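Local coordinates for protein flavin-dependent thymidylate synthase (Thermus thermophilus, PDB 6J61) that probably catalyses the reductive methylation of dUMP to dTMP as an FAD-containing homotetramer, with methylenetetrahydrofolate as methyl donor and NADPH as reductant, at residues Ser96-Phe108 with Leu132-Arg144. Sequence-based numbering, arbitrary orientation.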
ATOM      1  N   SER A  96      16.046  20.798 -11.985  1.00 79.50           N
ATOM      2  CA  SER A  96      16.940  21.643 -11.201  1.00 78.59           C
ATOM      3  C   SER A  96      18.429  21.297 -11.332  1.00 78.11           C
ATOM      4  O   SER A  96      18.805  20.151 -11.601  1.00 76.90           O
ATOM      5  CB  SER A  96      16.539  21.581  -9.719  1.00 77.35           C
ATOM      6  OG  SER A  96      15.200  22.003  -9.528  1.00 75.96           O
ATOM      7  N   ILE A  97      19.268  22.313 -11.156  1.00 77.64           N
ATOM      8  CA  ILE A  97      20.711  22.129 -11.195  1.00 76.95           C
ATOM      9  C   ILE A  97      21.060  21.703  -9.766  1.00 75.66           C
ATOM     10  O   ILE A  97      20.503  22.241  -8.803  1.00 75.16           O
ATOM     11  CB  ILE A  97      21.454  23.452 -11.543  1.00 77.58           C
ATOM     12  CG1 ILE A  97      21.126  23.875 -12.974  1.00 77.29           C
ATOM     13  CG2 ILE A  97      22.966  23.269 -11.392  1.00 76.58           C
ATOM     14  CD1 ILE A  97      21.870  25.118 -13.422  1.00 77.77           C
ATOM     15  N   LEU A  98      21.966  20.740  -9.624  1.00 72.97           N
ATOM     16  CA  LEU A  98      22.331  20.253  -8.301  1.00 70.30           C
ATOM     17  C   LEU A  98      23.432  21.041  -7.582  1.00 68.73           C
ATOM     18  O   LEU A  98      24.496  21.345  -8.135  1.00 66.31           O
ATOM     19  CB  LEU A  98      22.692  18.769  -8.388  1.00 70.01           C
ATOM     20  CG  LEU A  98      21.569  17.939  -9.017  1.00 69.50           C
ATOM     21  CD1 LEU A  98      22.002  16.491  -9.127  1.00 69.46           C
ATOM     22  CD2 LEU A  98      20.298  18.064  -8.184  1.00 68.06           C
ATOM     23  N   LYS A  99      23.137  21.364  -6.327  1.00 67.33           N
ATOM     24  CA  LYS A  99      24.023  22.118  -5.461  1.00 65.75           C
ATOM     25  C   LYS A  99      25.227  21.249  -5.124  1.00 65.74           C
ATOM     26  O   LYS A  99      25.092  20.049  -4.920  1.00 65.84           O
ATOM     27  CB  LYS A  99      23.251  22.499  -4.203  1.00 65.45           C
ATOM     28  CG  LYS A  99      23.801  23.672  -3.425  1.00 67.38           C
ATOM     29  CD  LYS A  99      22.797  24.137  -2.364  1.00 68.22           C
ATOM     30  CE  LYS A  99      21.510  24.657  -3.007  1.00 68.70           C
ATOM     31  NZ  LYS A  99      20.521  25.147  -2.003  1.00 69.65           N
ATOM     32  N   GLU A 100      26.410  21.849  -5.078  1.00 66.93           N
ATOM     33  CA  GLU A 100      27.621  21.092  -4.775  1.00 66.88           C
ATOM     34  C   GLU A 100      27.790  20.820  -3.281  1.00 65.25           C
ATOM     35  O   GLU A 100      28.756  21.277  -2.656  1.00 65.57           O
ATOM     36  CB  GLU A 100      28.867  21.819  -5.282  1.00 68.06           C
ATOM     37  CG  GLU A 100      30.113  20.968  -5.131  1.00 71.12           C
ATOM     38  CD  GLU A 100      31.384  21.738  -5.338  1.00 72.11           C
ATOM     39  OE1 GLU A 100      31.572  22.289  -6.442  1.00 74.72           O
ATOM     40  OE2 GLU A 100      32.199  21.791  -4.393  1.00 74.97           O
ATOM     41  N   GLU A 101      26.850  20.082  -2.708  1.00 61.30           N
ATOM     42  CA  GLU A 101      26.931  19.763  -1.298  1.00 57.79           C
ATOM     43  C   GLU A 101      27.137  18.269  -1.130  1.00 55.70           C
ATOM     44  O   GLU A 101      26.359  17.459  -1.630  1.00 55.68           O
ATOM     45  CB  GLU A 101      25.663  20.221  -0.583  1.00 57.55           C
ATOM     46  CG  GLU A 101      25.565  21.730  -0.441  1.00 56.68           C
ATOM     47  CD  GLU A 101      24.230  22.181   0.120  1.00 57.15           C
ATOM     48  OE1 GLU A 101      24.118  23.359   0.504  1.00 56.40           O
ATOM     49  OE2 GLU A 101      23.289  21.362   0.168  1.00 59.00           O
ATOM     50  N   PHE A 102      28.207  17.910  -0.436  1.00 53.40           N
ATOM     51  CA  PHE A 102      28.516  16.516  -0.210  1.00 51.09           C
ATOM     52  C   PHE A 102      28.679  16.181   1.254  1.00 49.86           C
ATOM     53  O   PHE A 102      29.114  17.006   2.053  1.00 50.15           O
ATOM     54  CB  PHE A 102      29.792  16.122  -0.945  1.00 51.52           C
ATOM     55  CG  PHE A 102      29.705  16.282  -2.424  1.00 51.54           C
ATOM     56  CD1 PHE A 102      29.861  17.532  -3.009  1.00 52.39           C
ATOM     57  CD2 PHE A 102      29.467  15.183  -3.237  1.00 52.57           C
ATOM     58  CE1 PHE A 102      29.784  17.686  -4.388  1.00 52.81           C
ATOM     59  CE2 PHE A 102      29.387  15.323  -4.617  1.00 53.79           C
ATOM     60  CZ  PHE A 102      29.549  16.580  -5.195  1.00 53.75           C
ATOM     61  N   TYR A 103      28.321  14.951   1.591  1.00 47.97           N
ATOM     62  CA  TYR A 103      28.443  14.467   2.949  1.00 47.18           C
ATOM     63  C   TYR A 103      29.863  13.967   3.203  1.00 48.56           C
ATOM     64  O   TYR A 103      30.285  12.949   2.651  1.00 48.09           O
ATOM     65  CB  TYR A 103      27.466  13.323   3.194  1.00 42.30           C
ATOM     66  CG  TYR A 103      27.878  12.438   4.337  1.00 37.25           C
ATOM     67  CD1 TYR A 103      27.994  12.952   5.631  1.00 36.50           C
ATOM     68  CD2 TYR A 103      28.152  11.087   4.130  1.00 34.88           C
ATOM     69  CE1 TYR A 103      28.371  12.144   6.698  1.00 36.67           C
ATOM     70  CE2 TYR A 103      28.534  10.264   5.190  1.00 36.71           C
ATOM     71  CZ  TYR A 103      28.638  10.799   6.473  1.00 38.38           C
ATOM     72  OH  TYR A 103      28.979   9.986   7.533  1.00 39.80           O
ATOM     73  N   GLU A 104      30.604  14.686   4.037  1.00 49.26           N
ATOM     74  CA  GLU A 104      31.952  14.266   4.354  1.00 49.97           C
ATOM     75  C   GLU A 104      31.916  13.720   5.776  1.00 48.47           C
ATOM     76  O   GLU A 104      31.700  14.450   6.734  1.00 47.10           O
ATOM     77  CB  GLU A 104      32.919  15.445   4.202  1.00 52.23           C
ATOM     78  CG  GLU A 104      32.977  15.969   2.767  1.00 55.37           C
ATOM     79  CD  GLU A 104      34.082  17.000   2.539  1.00 59.54           C
ATOM     80  OE1 GLU A 104      35.255  16.697   2.852  1.00 61.25           O
ATOM     81  OE2 GLU A 104      33.780  18.106   2.032  1.00 59.54           O
ATOM     82  N   PRO A 105      32.107  12.406   5.919  1.00 48.06           N
ATOM     83  CA  PRO A 105      32.089  11.753   7.226  1.00 49.12           C
ATOM     84  C   PRO A 105      33.060  12.347   8.234  1.00 51.08           C
ATOM     85  O   PRO A 105      34.059  12.960   7.868  1.00 51.46           O
ATOM     86  CB  PRO A 105      32.422  10.307   6.888  1.00 47.96           C
ATOM     87  CG  PRO A 105      33.323  10.445   5.707  1.00 46.77           C
ATOM     88  CD  PRO A 105      32.613  11.489   4.888  1.00 47.83           C
ATOM     89  N   GLU A 106      32.735  12.168   9.508  1.00 54.38           N
ATOM     90  CA  GLU A 106      33.569  12.643  10.603  1.00 54.77           C
ATOM     91  C   GLU A 106      34.806  11.770  10.486  1.00 55.23           C
ATOM     92  O   GLU A 106      35.933  12.235  10.611  1.00 55.96           O
ATOM     93  CB  GLU A 106      32.876  12.364  11.934  1.00 56.30           C
ATOM     94  CG  GLU A 106      33.219  13.324  13.047  1.00 60.02           C
ATOM     95  CD  GLU A 106      32.353  14.568  13.028  1.00 61.11           C
ATOM     96  OE1 GLU A 106      32.302  15.233  11.974  1.00 61.71           O
ATOM     97  OE2 GLU A 106      31.728  14.879  14.068  1.00 60.81           O
ATOM     98  N   ALA A 107      34.563  10.489  10.226  1.00 55.71           N
ATOM     99  CA  ALA A 107      35.620   9.499  10.074  1.00 56.32           C
ATOM    100  C   ALA A 107      35.060   8.242   9.412  1.00 56.68           C
ATOM    101  O   ALA A 107      33.886   7.915   9.575  1.00 57.71           O
ATOM    102  CB  ALA A 107      36.205   9.156  11.435  1.00 55.24           C
ATOM    103  N   PHE A 108      35.898   7.544   8.656  1.00 57.08           N
ATOM    104  CA  PHE A 108      35.475   6.320   7.986  1.00 56.90           C
ATOM    105  C   PHE A 108      35.490   5.184   8.982  1.00 56.94           C
ATOM    106  O   PHE A 108      36.262   5.205   9.936  1.00 56.60           O
ATOM    107  CB  PHE A 108      36.418   5.978   6.832  1.00 56.71           C
ATOM    108  CG  PHE A 108      36.160   6.766   5.584  1.00 56.37           C
ATOM    109  CD1 PHE A 108      35.037   6.515   4.812  1.00 56.81           C
ATOM    110  CD2 PHE A 108      37.041   7.755   5.177  1.00 56.43           C
ATOM    111  CE1 PHE A 108      34.798   7.236   3.651  1.00 56.86           C
ATOM    112  CE2 PHE A 108      36.809   8.479   4.020  1.00 56.27           C
ATOM    113  CZ  PHE A 108      35.684   8.218   3.255  1.00 56.11           C
ATOM    114  N   LEU A 132      38.337  10.977  -0.942  1.00 48.01           N
ATOM    115  CA  LEU A 132      36.906  11.189  -1.094  1.00 47.87           C
ATOM    116  C   LEU A 132      36.712  12.600  -1.617  1.00 49.37           C
ATOM    117  O   LEU A 132      35.944  12.832  -2.549  1.00 49.59           O
ATOM    118  CB  LEU A 132      36.194  11.052   0.255  1.00 46.73           C
ATOM    119  CG  LEU A 132      34.743  11.547   0.287  1.00 45.17           C
ATOM    120  CD1 LEU A 132      33.904  10.745  -0.693  1.00 44.19           C
ATOM    121  CD2 LEU A 132      34.190  11.427   1.685  1.00 44.13           C
ATOM    122  N   ARG A 133      37.414  13.547  -1.001  1.00 51.71           N
ATOM    123  CA  ARG A 133      37.316  14.942  -1.407  1.00 54.24           C
ATOM    124  C   ARG A 133      37.723  15.106  -2.865  1.00 54.53           C
ATOM    125  O   ARG A 133      37.122  15.891  -3.602  1.00 54.12           O
ATOM    126  CB  ARG A 133      38.194  15.818  -0.510  1.00 55.76           C
ATOM    127  CG  ARG A 133      37.642  15.993   0.901  1.00 58.56           C
ATOM    128  CD  ARG A 133      38.568  16.827   1.795  1.00 60.85           C
ATOM    129  NE  ARG A 133      37.965  17.033   3.111  1.00 63.37           N
ATOM    130  CZ  ARG A 133      38.584  17.567   4.160  1.00 64.25           C
ATOM    131  NH1 ARG A 133      39.846  17.965   4.070  1.00 63.99           N
ATOM    132  NH2 ARG A 133      37.935  17.695   5.312  1.00 64.31           N
ATOM    133  N   LYS A 134      38.734  14.344  -3.273  1.00 54.88           N
ATOM    134  CA  LYS A 134      39.248  14.387  -4.634  1.00 56.00           C
ATOM    135  C   LYS A 134      38.178  14.001  -5.655  1.00 56.71           C
ATOM    136  O   LYS A 134      37.808  14.808  -6.515  1.00 56.16           O
ATOM    137  CB  LYS A 134      40.445  13.443  -4.756  1.00 57.90           C
ATOM    138  CG  LYS A 134      41.550  13.927  -5.681  1.00 59.59           C
ATOM    139  CD  LYS A 134      41.117  13.982  -7.136  1.00 62.11           C
ATOM    140  CE  LYS A 134      42.275  14.427  -8.040  1.00 63.56           C
ATOM    141  NZ  LYS A 134      42.760  15.823  -7.764  1.00 64.46           N
ATOM    142  N   VAL A 135      37.675  12.770  -5.553  1.00 56.59           N
ATOM    143  CA  VAL A 135      36.658  12.291  -6.480  1.00 56.29           C
ATOM    144  C   VAL A 135      35.408  13.173  -6.466  1.00 56.14           C
ATOM    145  O   VAL A 135      34.724  13.307  -7.481  1.00 55.83           O
ATOM    146  CB  VAL A 135      36.269  10.812  -6.192  1.00 56.75           C
ATOM    147  CG1 VAL A 135      37.419  10.100  -5.521  1.00 56.20           C
ATOM    148  CG2 VAL A 135      35.010  10.733  -5.357  1.00 59.56           C
ATOM    149  N   GLN A 136      35.100  13.776  -5.322  1.00 55.62           N
ATOM    150  CA  GLN A 136      33.941  14.657  -5.261  1.00 56.30           C
ATOM    151  C   GLN A 136      34.239  15.841  -6.170  1.00 56.78           C
ATOM    152  O   GLN A 136      33.367  16.322  -6.896  1.00 57.69           O
ATOM    153  CB  GLN A 136      33.710  15.175  -3.842  1.00 55.87           C
ATOM    154  CG  GLN A 136      33.354  14.114  -2.825  1.00 57.27           C
ATOM    155  CD  GLN A 136      33.117  14.694  -1.443  1.00 56.60           C
ATOM    156  OE1 GLN A 136      32.957  13.961  -0.469  1.00 56.77           O
ATOM    157  NE2 GLN A 136      33.095  16.014  -1.351  1.00 57.62           N
ATOM    158  N   GLN A 137      35.487  16.296  -6.132  1.00 55.92           N
ATOM    159  CA  GLN A 137      35.900  17.433  -6.933  1.00 56.43           C
ATOM    160  C   GLN A 137      35.890  17.103  -8.422  1.00 55.82           C
ATOM    161  O   GLN A 137      35.194  17.757  -9.207  1.00 54.70           O
ATOM    162  CB  GLN A 137      37.294  17.909  -6.501  1.00 57.86           C
ATOM    163  CG  GLN A 137      37.510  19.408  -6.719  1.00 60.84           C
ATOM    164  CD  GLN A 137      38.846  19.912  -6.199  1.00 62.29           C
ATOM    165  OE1 GLN A 137      39.891  19.726  -6.834  1.00 63.09           O
ATOM    166  NE2 GLN A 137      38.820  20.553  -5.033  1.00 61.36           N
ATOM    167  N   GLU A 138      36.663  16.089  -8.809  1.00 54.88           N
ATOM    168  CA  GLU A 138      36.734  15.679 -10.206  1.00 54.45           C
ATOM    169  C   GLU A 138      35.309  15.564 -10.728  1.00 54.99           C
ATOM    170  O   GLU A 138      34.936  16.200 -11.720  1.00 54.68           O
ATOM    171  CB  GLU A 138      37.444  14.321 -10.337  1.00 54.70           C
ATOM    172  CG  GLU A 138      38.884  14.304  -9.831  1.00 56.32           C
ATOM    173  CD  GLU A 138      39.798  15.215 -10.635  1.00 57.46           C
ATOM    174  OE1 GLU A 138      40.842  15.651 -10.099  1.00 57.45           O
ATOM    175  OE2 GLU A 138      39.478  15.490 -11.810  1.00 58.07           O
ATOM    176  N   ALA A 139      34.514  14.760 -10.027  1.00 55.05           N
ATOM    177  CA  ALA A 139      33.127  14.527 -10.390  1.00 53.48           C
ATOM    178  C   ALA A 139      32.328  15.816 -10.511  1.00 51.98           C
ATOM    179  O   ALA A 139      31.633  16.011 -11.505  1.00 52.50           O
ATOM    180  CB  ALA A 139      32.475  13.597  -9.379  1.00 54.65           C
ATOM    181  N   TYR A 140      32.402  16.699  -9.523  1.00 50.12           N
ATOM    182  CA  TYR A 140      31.628  17.928  -9.657  1.00 50.49           C
ATOM    183  C   TYR A 140      32.221  18.750 -10.793  1.00 49.86           C
ATOM    184  O   TYR A 140      31.538  19.579 -11.396  1.00 49.89           O
ATOM    185  CB  TYR A 140      31.622  18.758  -8.378  1.00 49.27           C
ATOM    186  CG  TYR A 140      30.460  19.715  -8.357  1.00 49.55           C
ATOM    187  CD1 TYR A 140      29.183  19.267  -8.055  1.00 50.75           C
ATOM    188  CD2 TYR A 140      30.618  21.060  -8.709  1.00 50.90           C
ATOM    189  CE1 TYR A 140      28.079  20.126  -8.103  1.00 50.73           C
ATOM    190  CE2 TYR A 140      29.521  21.931  -8.761  1.00 48.45           C
ATOM    191  CZ  TYR A 140      28.255  21.450  -8.457  1.00 49.54           C
ATOM    192  OH  TYR A 140      27.155  22.277  -8.508  1.00 49.27           O
ATOM    193  N   GLY A 141      33.500  18.510 -11.078  1.00 48.99           N
ATOM    194  CA  GLY A 141      34.159  19.213 -12.161  1.00 46.82           C
ATOM    195  C   GLY A 141      33.537  18.753 -13.464  1.00 46.16           C
ATOM    196  O   GLY A 141      33.110  19.566 -14.290  1.00 45.11           O
ATOM    197  N   ALA A 142      33.474  17.434 -13.631  1.00 44.52           N
ATOM    198  CA  ALA A 142      32.890  16.820 -14.817  1.00 44.25           C
ATOM    199  C   ALA A 142      31.449  17.297 -15.000  1.00 44.65           C
ATOM    200  O   ALA A 142      31.031  17.649 -16.098  1.00 45.37           O
ATOM    201  CB  ALA A 142      32.935  15.307 -14.686  1.00 42.03           C
ATOM    202  N   TYR A 143      30.694  17.309 -13.916  1.00 46.61           N
ATOM    203  CA  TYR A 143      29.313  17.756 -13.960  1.00 49.66           C
ATOM    204  C   TYR A 143      29.210  19.176 -14.522  1.00 51.42           C
ATOM    205  O   TYR A 143      28.388  19.445 -15.398  1.00 50.44           O
ATOM    206  CB  TYR A 143      28.722  17.723 -12.560  1.00 48.68           C
ATOM    207  CG  TYR A 143      27.309  18.229 -12.481  1.00 49.30           C
ATOM    208  CD1 TYR A 143      26.280  17.587 -13.176  1.00 49.27           C
ATOM    209  CD2 TYR A 143      26.982  19.315 -11.664  1.00 48.36           C
ATOM    210  CE1 TYR A 143      24.954  18.011 -13.048  1.00 50.24           C
ATOM    211  CE2 TYR A 143      25.664  19.745 -11.530  1.00 49.46           C
ATOM    212  CZ  TYR A 143      24.656  19.084 -12.221  1.00 50.05           C
ATOM    213  OH  TYR A 143      23.351  19.479 -12.063  1.00 52.63           O
ATOM    214  N   ARG A 144      30.037  20.084 -14.003  1.00 53.87           N
ATOM    215  CA  ARG A 144      30.040  21.473 -14.471  1.00 56.42           C
ATOM    216  C   ARG A 144      30.430  21.536 -15.945  1.00 55.05           C
ATOM    217  O   ARG A 144      29.745  22.167 -16.750  1.00 53.96           O
ATOM    218  CB  ARG A 144      31.017  22.318 -13.641  1.00 60.77           C
ATOM    219  CG  ARG A 144      30.411  22.930 -12.373  1.00 65.45           C
ATOM    220  CD  ARG A 144      31.483  23.562 -11.486  1.00 68.29           C
ATOM    221  NE  ARG A 144      30.927  24.213 -10.296  1.00 70.69           N
ATOM    222  CZ  ARG A 144      30.200  25.330 -10.321  1.00 71.68           C
ATOM    223  NH1 ARG A 144      29.937  25.924 -11.481  1.00 71.77           N
ATOM    224  NH2 ARG A 144      29.749  25.858  -9.187  1.00 69.72           N
TER
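Two tyrosines one helical turn apart grip the backbone of Leu98 by its two polar atoms: Leu98 N gives an almost straight bond to Tyr143 OH (3.1 Å, 178°), and Tyr140 OH donates to Leu98 O (2.8 Å), nearly in line with that carbonyl. Both rings leave the helix with CG anti to the backbone N (chi1 -159° in Tyr140), which carries their hydroxyls out to the extended loop. The second polar link lies at the other end, where Arg133 NE meets Glu104 OE1 at 2.7 Å in a salt bridge. The carboxylate oxygen sits at the guanidinium edge, with the two planes 82° apart. Two ring faces are covered in the packing. Glu100 lays its aliphatic part over Tyr140, a CH-pi contact. Gln136 CB lies likewise over the centre of the Phe102 ring, while the Gln136 amide runs nearly parallel to it and NE2 comes to 3.3 Å from Phe102 CB. Tyr140 CD1 lies at the edge of the Phe102 ring. At the salt-bridge end, Leu132 CD2 meets Pro105 CD at 3.6 Å and also touches Phe108 CZ. The Leu98 side chain touches Arg157, predicted to bind dUMP. The loop following strand 87-90 is thus laid along helix 132-148, and Glu101 makes a backbone hydrogen bond to Tyr165 of strand 165-173; Tyr143 packs on helix 153-156, and Leu132 reaches Val159 of the second subunit.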